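Local coordinates for protein putative acetyl/propionyl-CoA carboxylase, alpha subunit (PDB 2O1Q) that is of uncertain function but binds zinc in a cupin-like fold and may act as a dioxygenase, perhaps on acetylacetone, at residues S44-F49 with Y114-G119; V61-G66 with L118-F123. All blocks are in the same frame, centred on the assembly; numbering follows the deposited sequence.

Interaction 1: residues S44-F49 with Y114-G119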
ATOM      1  N   SER A  44      -7.966  -0.822   2.447  1.00 18.38           N
ATOM      2  CA  SER A  44      -8.360   0.483   2.008  1.00 17.90           C
ATOM      3  C   SER A  44      -9.871   0.514   1.675  1.00 16.83           C
ATOM      4  O   SER A  44     -10.512  -0.536   1.583  1.00 17.66           O
ATOM      5  CB  SER A  44      -7.451   0.963   0.879  1.00 17.74           C
ATOM      6  OG  SER A  44      -7.708   0.092  -0.218  1.00 19.15           O
ATOM      7  N   TRP A  45     -10.455   1.717   1.647  1.00 18.18           N
ATOM      8  CA  TRP A  45     -11.877   1.863   1.431  1.00 18.81           C
ATOM      9  C   TRP A  45     -12.120   3.303   0.937  1.00 16.92           C
ATOM     10  O   TRP A  45     -11.265   4.189   1.130  1.00 15.67           O
ATOM     11  CB  TRP A  45     -12.673   1.508   2.691  1.00 17.04           C
ATOM     12  CG  TRP A  45     -12.222   2.218   3.957  1.00 17.25           C
ATOM     13  CD1 TRP A  45     -11.079   1.972   4.681  1.00 18.92           C
ATOM     14  CD2 TRP A  45     -12.955   3.202   4.671  1.00 16.97           C
ATOM     15  NE1 TRP A  45     -11.066   2.770   5.803  1.00 18.98           N
ATOM     16  CE2 TRP A  45     -12.213   3.534   5.814  1.00 19.01           C
ATOM     17  CE3 TRP A  45     -14.203   3.851   4.444  1.00 16.55           C
ATOM     18  CZ2 TRP A  45     -12.648   4.482   6.738  1.00 22.99           C
ATOM     19  CZ3 TRP A  45     -14.649   4.787   5.377  1.00 19.99           C
ATOM     20  CH2 TRP A  45     -13.847   5.115   6.507  1.00 19.77           C
ATOM     21  N   THR A  46     -13.226   3.541   0.240  1.00 14.51           N
ATOM     22  CA  THR A  46     -13.493   4.765  -0.469  1.00 16.09           C
ATOM     23  C   THR A  46     -14.986   5.011  -0.381  1.00 15.78           C
ATOM     24  O   THR A  46     -15.808   4.053  -0.493  1.00 15.57           O
ATOM     25  CB  THR A  46     -13.105   4.581  -1.929  1.00 18.02           C
ATOM     26  OG1 THR A  46     -11.733   4.207  -2.042  1.00 16.02           O
ATOM     27  CG2 THR A  46     -13.407   5.781  -2.738  1.00 19.01           C
ATOM     28  N   ALA A  47     -15.327   6.259  -0.116  1.00 14.19           N
ATOM     29  CA  ALA A  47     -16.692   6.660   0.143  1.00 15.46           C
ATOM     30  C   ALA A  47     -16.878   8.076  -0.289  1.00 14.76           C
ATOM     31  O   ALA A  47     -15.865   8.842  -0.467  1.00 16.05           O
ATOM     32  CB  ALA A  47     -17.020   6.467   1.659  1.00 18.77           C
ATOM     33  N   ILE A  48     -18.154   8.466  -0.476  1.00 15.86           N
ATOM     34  CA  ILE A  48     -18.518   9.876  -0.722  1.00 14.57           C
ATOM     35  C   ILE A  48     -19.520  10.288   0.335  1.00 14.61           C
ATOM     36  O   ILE A  48     -20.233   9.435   0.891  1.00 14.84           O
ATOM     37  CB  ILE A  48     -19.024  10.117  -2.171  1.00 16.50           C
ATOM     38  CG1 ILE A  48     -19.178  11.583  -2.461  1.00 17.81           C
ATOM     39  CG2 ILE A  48     -20.246   9.239  -2.411  1.00 20.17           C
ATOM     40  CD1 ILE A  48     -19.266  11.909  -3.991  1.00 19.65           C
ATOM     41  N   PHE A  49     -19.409  11.539   0.747  1.00 17.49           N
ATOM     42  CA  PHE A  49     -20.176  12.117   1.840  1.00 16.74           C
ATOM     43  C   PHE A  49     -20.902  13.375   1.418  1.00 14.32           C
ATOM     44  O   PHE A  49     -20.359  14.193   0.674  1.00 16.68           O
ATOM     45  CB  PHE A  49     -19.247  12.467   2.995  1.00 15.11           C
ATOM     46  CG  PHE A  49     -18.443  11.278   3.520  1.00 15.12           C
ATOM     47  CD1 PHE A  49     -17.290  10.884   2.893  1.00 18.86           C
ATOM     48  CD2 PHE A  49     -18.888  10.529   4.606  1.00 15.19           C
ATOM     49  CE1 PHE A  49     -16.566   9.828   3.353  1.00 17.32           C
ATOM     50  CE2 PHE A  49     -18.153   9.475   5.059  1.00 16.99           C
ATOM     51  CZ  PHE A  49     -17.022   9.104   4.428  1.00 16.18           C
ATOM     52  N   TYR A 114     -15.449  13.240  -1.681  1.00 17.37           N
ATOM     53  CA  TYR A 114     -15.036  11.881  -1.987  1.00 17.65           C
ATOM     54  C   TYR A 114     -13.709  11.674  -1.290  1.00 18.83           C
ATOM     55  O   TYR A 114     -12.840  12.557  -1.336  1.00 17.90           O
ATOM     56  CB  TYR A 114     -14.908  11.779  -3.530  1.00 17.38           C
ATOM     57  CG  TYR A 114     -14.265  10.516  -4.065  1.00 17.52           C
ATOM     58  CD1 TYR A 114     -12.915  10.410  -4.168  1.00 18.40           C
ATOM     59  CD2 TYR A 114     -15.013   9.457  -4.548  1.00 15.65           C
ATOM     60  CE1 TYR A 114     -12.329   9.322  -4.736  1.00 20.76           C
ATOM     61  CE2 TYR A 114     -14.423   8.356  -5.120  1.00 20.07           C
ATOM     62  CZ  TYR A 114     -13.090   8.269  -5.189  1.00 19.97           C
ATOM     63  OH  TYR A 114     -12.440   7.219  -5.776  1.00 19.09           O
HETATM   64  N   MSE A 115     -13.556  10.553  -0.586  1.00 16.34           N
HETATM   65  CA  MSE A 115     -12.341  10.238   0.101  1.00 18.48           C
HETATM   66  C   MSE A 115     -11.999   8.791   0.056  1.00 17.97           C
HETATM   67  O   MSE A 115     -12.862   7.907   0.188  1.00 15.18           O
HETATM   68  CB  MSE A 115     -12.392  10.733   1.551  1.00 21.57           C
HETATM   69  CG  MSE A 115     -11.092  10.666   2.248  1.00 16.98           C
HETATM   70 SE   MSE A 115     -11.070  11.904   3.786  0.75 19.00          SE
HETATM   71  CE  MSE A 115      -9.186  11.464   4.189  1.00 21.99           C
ATOM     72  N   SER A 116     -10.707   8.549  -0.093  0.50 16.28           N
ATOM     73  CA  SER A 116     -10.139   7.238  -0.027  0.50 19.95           C
ATOM     74  C   SER A 116      -9.273   7.219   1.233  0.50 17.41           C
ATOM     75  O   SER A 116      -8.679   8.227   1.625  0.50 16.95           O
ATOM     76  CB  SER A 116      -9.355   6.946  -1.296  0.50 20.07           C
ATOM     77  OG  SER A 116      -9.235   5.553  -1.509  0.50 18.76           O
ATOM     78  N   PHE A 117      -9.279   6.062   1.878  1.00 16.58           N
ATOM     79  CA  PHE A 117      -8.580   5.803   3.139  1.00 17.15           C
ATOM     80  C   PHE A 117      -7.760   4.550   3.059  1.00 17.95           C
ATOM     81  O   PHE A 117      -8.273   3.508   2.667  1.00 17.69           O
ATOM     82  CB  PHE A 117      -9.577   5.587   4.266  1.00 15.24           C
ATOM     83  CG  PHE A 117     -10.639   6.675   4.399  1.00 15.37           C
ATOM     84  CD1 PHE A 117     -11.845   6.562   3.711  1.00 19.47           C
ATOM     85  CD2 PHE A 117     -10.460   7.737   5.268  1.00 17.90           C
ATOM     86  CE1 PHE A 117     -12.818   7.544   3.818  1.00 17.78           C
ATOM     87  CE2 PHE A 117     -11.442   8.776   5.379  1.00 17.07           C
ATOM     88  CZ  PHE A 117     -12.638   8.633   4.714  1.00 17.65           C
ATOM     89  N   LEU A 118      -6.502   4.629   3.464  1.00 15.91           N
ATOM     90  CA  LEU A 118      -5.692   3.440   3.615  1.00 17.33           C
ATOM     91  C   LEU A 118      -5.707   3.163   5.095  1.00 15.92           C
ATOM     92  O   LEU A 118      -5.181   3.917   5.929  1.00 19.42           O
ATOM     93  CB  LEU A 118      -4.264   3.601   3.082  1.00 18.50           C
ATOM     94  CG  LEU A 118      -3.307   2.414   3.311  1.00 19.79           C
ATOM     95  CD1 LEU A 118      -3.892   1.109   2.832  1.00 23.67           C
ATOM     96  CD2 LEU A 118      -2.002   2.684   2.662  1.00 22.11           C
ATOM     97  N   GLY A 119      -6.416   2.125   5.439  1.00 13.74           N
ATOM     98  CA  GLY A 119      -6.526   1.659   6.789  1.00 15.86           C
ATOM     99  C   GLY A 119      -7.608   2.397   7.569  1.00 14.72           C
ATOM    100  O   GLY A 119      -8.416   3.174   7.029  1.00 15.24           O
TER
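Trp45 and Phe117 stack face to face across two neighbouring antiparallel strands of a cupin beta-barrel, 44-51 and 110-118, with their ring centroids 4.1 Å apart and their planes at 18°. This is the tight side of the contact. Phe117 CD1 lies over the centre of the indole, Phe117 CB makes a CH-pi contact over its five-membered ring, and Met115 CG sits on the opposite face of the Phe117 ring. Phe49 CE1 closes in near the plane of the Phe117 ring, at its edge. The Trp45 side chain also touches Trp136 and Ala139 of helix 136-144. Trp45 holds its CG between the backbone N and the carbonyl carbon (chi1 52°), which swings the indole back along the paired strand until NE1 can donate to Gly119 O. An alanine here would probably leave one face of the Phe117 ring without its stacking partner and Gly119 O without this donor. Beneath the rings, Trp45 with Phe117 and Ala47 with selenomethionine Met115 form hydrogen-bonded pairs; Met115 N to Ala47 O is 2.9 Å and nearly linear. The other face, with Ser44, Thr46, Ile48, Tyr114, Ser116 and Leu118, is looser and more polar, and Ser116 remains partly exposed. It turns toward a second subunit, whose Phe69 ring meets that of Tyr114 and whose Glu67 is hydrogen-bonded through OE1 to Thr46 OG1. Ser116 OG, modelled in two conformers, lies 2.9 Å from Thr46 OG1 in one of them. Within the contact, Thr46 points CG2 rather than OG1 at the phenol, with CG2 3.5 Å from Tyr114 OH.

Interaction 2: residues V61-G66 with L118-F123. With ZN (zinc ion), chain C.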
ATOM      1  N   VAL A  61      -8.108   9.918  14.308  1.00 14.83           N
ATOM      2  CA  VAL A  61      -6.733   9.852  13.770  1.00 17.00           C
ATOM      3  C   VAL A  61      -6.697   8.885  12.587  1.00 16.35           C
ATOM      4  O   VAL A  61      -7.295   7.805  12.641  1.00 18.49           O
ATOM      5  CB  VAL A  61      -5.744   9.463  14.835  1.00 19.45           C
ATOM      6  CG1 VAL A  61      -4.298   9.564  14.294  1.00 19.53           C
ATOM      7  CG2 VAL A  61      -5.909  10.384  16.045  1.00 14.98           C
ATOM      8  N   HIS A  62      -6.074   9.340  11.518  1.00 17.16           N
ATOM      9  CA  HIS A  62      -5.814   8.491  10.357  1.00 15.45           C
ATOM     10  C   HIS A  62      -4.570   7.650  10.593  1.00 17.38           C
ATOM     11  O   HIS A  62      -3.488   8.174  10.794  1.00 18.26           O
ATOM     12  CB  HIS A  62      -5.624   9.316   9.097  1.00 17.88           C
ATOM     13  CG  HIS A  62      -6.866  10.028   8.682  1.00 19.27           C
ATOM     14  ND1 HIS A  62      -7.577   9.647   7.575  1.00 18.47           N
ATOM     15  CD2 HIS A  62      -7.594  11.013   9.281  1.00 20.82           C
ATOM     16  CE1 HIS A  62      -8.641  10.431   7.452  1.00 20.28           C
ATOM     17  NE2 HIS A  62      -8.718  11.199   8.520  1.00 17.53           N
ATOM     18  N   VAL A  63      -4.723   6.339  10.529  1.00 15.65           N
ATOM     19  CA  VAL A  63      -3.578   5.421  10.734  1.00 16.29           C
ATOM     20  C   VAL A  63      -2.797   5.255   9.432  1.00 16.67           C
ATOM     21  O   VAL A  63      -1.680   4.804   9.469  1.00 16.49           O
ATOM     22  CB  VAL A  63      -3.947   4.038  11.352  1.00 15.85           C
ATOM     23  CG1 VAL A  63      -4.814   4.205  12.601  1.00 15.22           C
ATOM     24  CG2 VAL A  63      -4.516   3.098  10.331  1.00 15.90           C
ATOM     25  N   GLY A  64      -3.407   5.583   8.281  1.00 15.22           N
ATOM     26  CA  GLY A  64      -2.738   5.586   7.009  1.00 15.43           C
ATOM     27  C   GLY A  64      -3.174   6.801   6.249  1.00 15.83           C
ATOM     28  O   GLY A  64      -4.071   7.565   6.656  1.00 15.06           O
ATOM     29  N   PRO A  65      -2.553   6.973   5.105  1.00 17.27           N
ATOM     30  CA  PRO A  65      -2.898   8.087   4.287  1.00 16.89           C
ATOM     31  C   PRO A  65      -4.325   8.051   3.741  1.00 16.02           C
ATOM     32  O   PRO A  65      -4.846   7.006   3.356  1.00 17.73           O
ATOM     33  CB  PRO A  65      -1.806   8.022   3.198  1.00 19.32           C
ATOM     34  CG  PRO A  65      -1.506   6.669   3.047  1.00 17.28           C
ATOM     35  CD  PRO A  65      -1.542   6.112   4.468  1.00 19.05           C
ATOM     36  N   GLY A  66      -4.888   9.236   3.625  1.00 17.44           N
ATOM     37  CA  GLY A  66      -6.180   9.433   3.008  1.00 17.45           C
ATOM     38  C   GLY A  66      -6.112  10.598   2.071  1.00 18.64           C
ATOM     39  O   GLY A  66      -5.312  11.498   2.263  1.00 16.87           O
ATOM     40  N   LEU A 118      -6.502   4.629   3.464  1.00 15.91           N
ATOM     41  CA  LEU A 118      -5.692   3.440   3.615  1.00 17.33           C
ATOM     42  C   LEU A 118      -5.707   3.163   5.095  1.00 15.92           C
ATOM     43  O   LEU A 118      -5.181   3.917   5.929  1.00 19.42           O
ATOM     44  CB  LEU A 118      -4.264   3.601   3.082  1.00 18.50           C
ATOM     45  CG  LEU A 118      -3.307   2.414   3.311  1.00 19.79           C
ATOM     46  CD1 LEU A 118      -3.892   1.109   2.832  1.00 23.67           C
ATOM     47  CD2 LEU A 118      -2.002   2.684   2.662  1.00 22.11           C
ATOM     48  N   GLY A 119      -6.416   2.125   5.439  1.00 13.74           N
ATOM     49  CA  GLY A 119      -6.526   1.659   6.789  1.00 15.86           C
ATOM     50  C   GLY A 119      -7.608   2.397   7.569  1.00 14.72           C
ATOM     51  O   GLY A 119      -8.416   3.174   7.029  1.00 15.24           O
ATOM     52  N   PRO A 120      -7.736   2.048   8.853  1.00 16.20           N
ATOM     53  CA  PRO A 120      -8.854   2.627   9.631  1.00 17.38           C
ATOM     54  C   PRO A 120      -8.669   4.001  10.186  1.00 17.25           C
ATOM     55  O   PRO A 120      -7.611   4.607  10.051  1.00 18.53           O
ATOM     56  CB  PRO A 120      -8.991   1.653  10.807  1.00 16.54           C
ATOM     57  CG  PRO A 120      -7.614   1.019  10.986  1.00 17.75           C
ATOM     58  CD  PRO A 120      -7.039   0.959   9.573  1.00 17.33           C
ATOM     59  N   LEU A 121      -9.766   4.537  10.698  1.00 17.98           N
ATOM     60  CA  LEU A 121      -9.737   5.734  11.521  1.00 16.97           C
ATOM     61  C   LEU A 121      -9.830   5.285  12.976  1.00 16.11           C
ATOM     62  O   LEU A 121     -10.708   4.442  13.331  1.00 18.30           O
ATOM     63  CB  LEU A 121     -10.892   6.684  11.186  1.00 16.48           C
ATOM     64  CG  LEU A 121     -11.021   7.097   9.725  1.00 19.50           C
ATOM     65  CD1 LEU A 121     -12.162   8.104   9.508  1.00 25.72           C
ATOM     66  CD2 LEU A 121      -9.687   7.598   9.200  1.00 19.12           C
ATOM     67  N   THR A 122      -8.984   5.874  13.818  1.00 17.41           N
ATOM     68  CA  THR A 122      -9.075   5.706  15.265  1.00 14.85           C
ATOM     69  C   THR A 122      -9.870   6.896  15.825  1.00 16.38           C
ATOM     70  O   THR A 122      -9.379   8.015  15.859  1.00 16.93           O
ATOM     71  CB  THR A 122      -7.720   5.595  15.927  1.00 16.98           C
ATOM     72  OG1 THR A 122      -7.003   4.523  15.302  1.00 19.60           O
ATOM     73  CG2 THR A 122      -7.874   5.352  17.427  1.00 18.67           C
ATOM     74  N   PHE A 123     -11.093   6.626  16.266  1.00 15.68           N
ATOM     75  CA  PHE A 123     -11.854   7.646  16.943  1.00 18.17           C
ATOM     76  C   PHE A 123     -11.379   7.706  18.379  1.00 18.07           C
ATOM     77  O   PHE A 123     -11.203   6.651  19.011  1.00 19.45           O
ATOM     78  CB  PHE A 123     -13.377   7.421  16.834  1.00 15.50           C
ATOM     79  CG  PHE A 123     -13.923   7.683  15.443  1.00 15.16           C
ATOM     80  CD1 PHE A 123     -13.911   6.649  14.496  1.00 20.78           C
ATOM     81  CD2 PHE A 123     -14.389   8.900  15.077  1.00 20.33           C
ATOM     82  CE1 PHE A 123     -14.340   6.870  13.182  1.00 21.39           C
ATOM     83  CE2 PHE A 123     -14.840   9.142  13.765  1.00 18.33           C
ATOM     84  CZ  PHE A 123     -14.808   8.101  12.817  1.00 17.56           C
TER
HETATM   85 ZN    ZN C 145     -10.200  12.566   9.045  1.00 19.69          ZN
HETATM   86  O   HOH W   1      -6.326   5.431   7.759  1.00 14.87           O
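Leu118 N donates to Pro65 O (2.9 Å), while the Leu118 side chain runs beside the Pro65 ring, CD2 against CD. Leu118 O then meets Gly64 CA and lies 2.6 Å from the oxygen of a water that accepts from Gly64 N at 3.0 Å. Gly119 turns the chain with a positive phi; a CB on it would press on Val63 CG2 and clash with Pro120 CD. Pro120 packs tightly, its CD only 3.4 Å from Val63 CG2, and its O receives a weak bond from Val63 N besides lying 2.8 Å from the same water. Leu121 begins the antiparallel strand and faces His62 in a non-hydrogen-bonded pair. Its CG sits beside the backbone N (chi1 -54°), and CD2 reaches over one face of the imidazole, offset toward the rim, in a CH-pi contact 3.5 Å from the ring centroid. Thr122 pairs with Val61 through two backbone bonds and touches Val63 CG1 with OG1. The Leu121 methyl thus provides an apolar surface against the imidazole while His62 NE2 binds zinc at 2.1 Å, an arrangement likely to restrict rotation of the ring and keep its metal-binding nitrogen on target.

Interaction 1 and interaction 2, their centres 10 Å apart, share Leu118 and Gly119, where strand 110-118 gives way to the turn into strand 121-124. The aromatic face of 44-49 with 114-119 looks into the barrel and meets the zinc ligand of 61-66: Met115 CE lies 3.5 Å from His62 CE1, and Phe117 CE2 3.9 Å from His62 CE1. Trp45 CZ2 touches Leu121 CG, at 4.3 Å, on the leucine whose methyl lies over the His62 ring. His60, His62 and His102 contribute to the zinc site; the Met115 side chain comes within about 5 Å of the metal, and an acetate about 3 Å from the His62 side chain, probably from the crystallisation liquor, may mark a pocket.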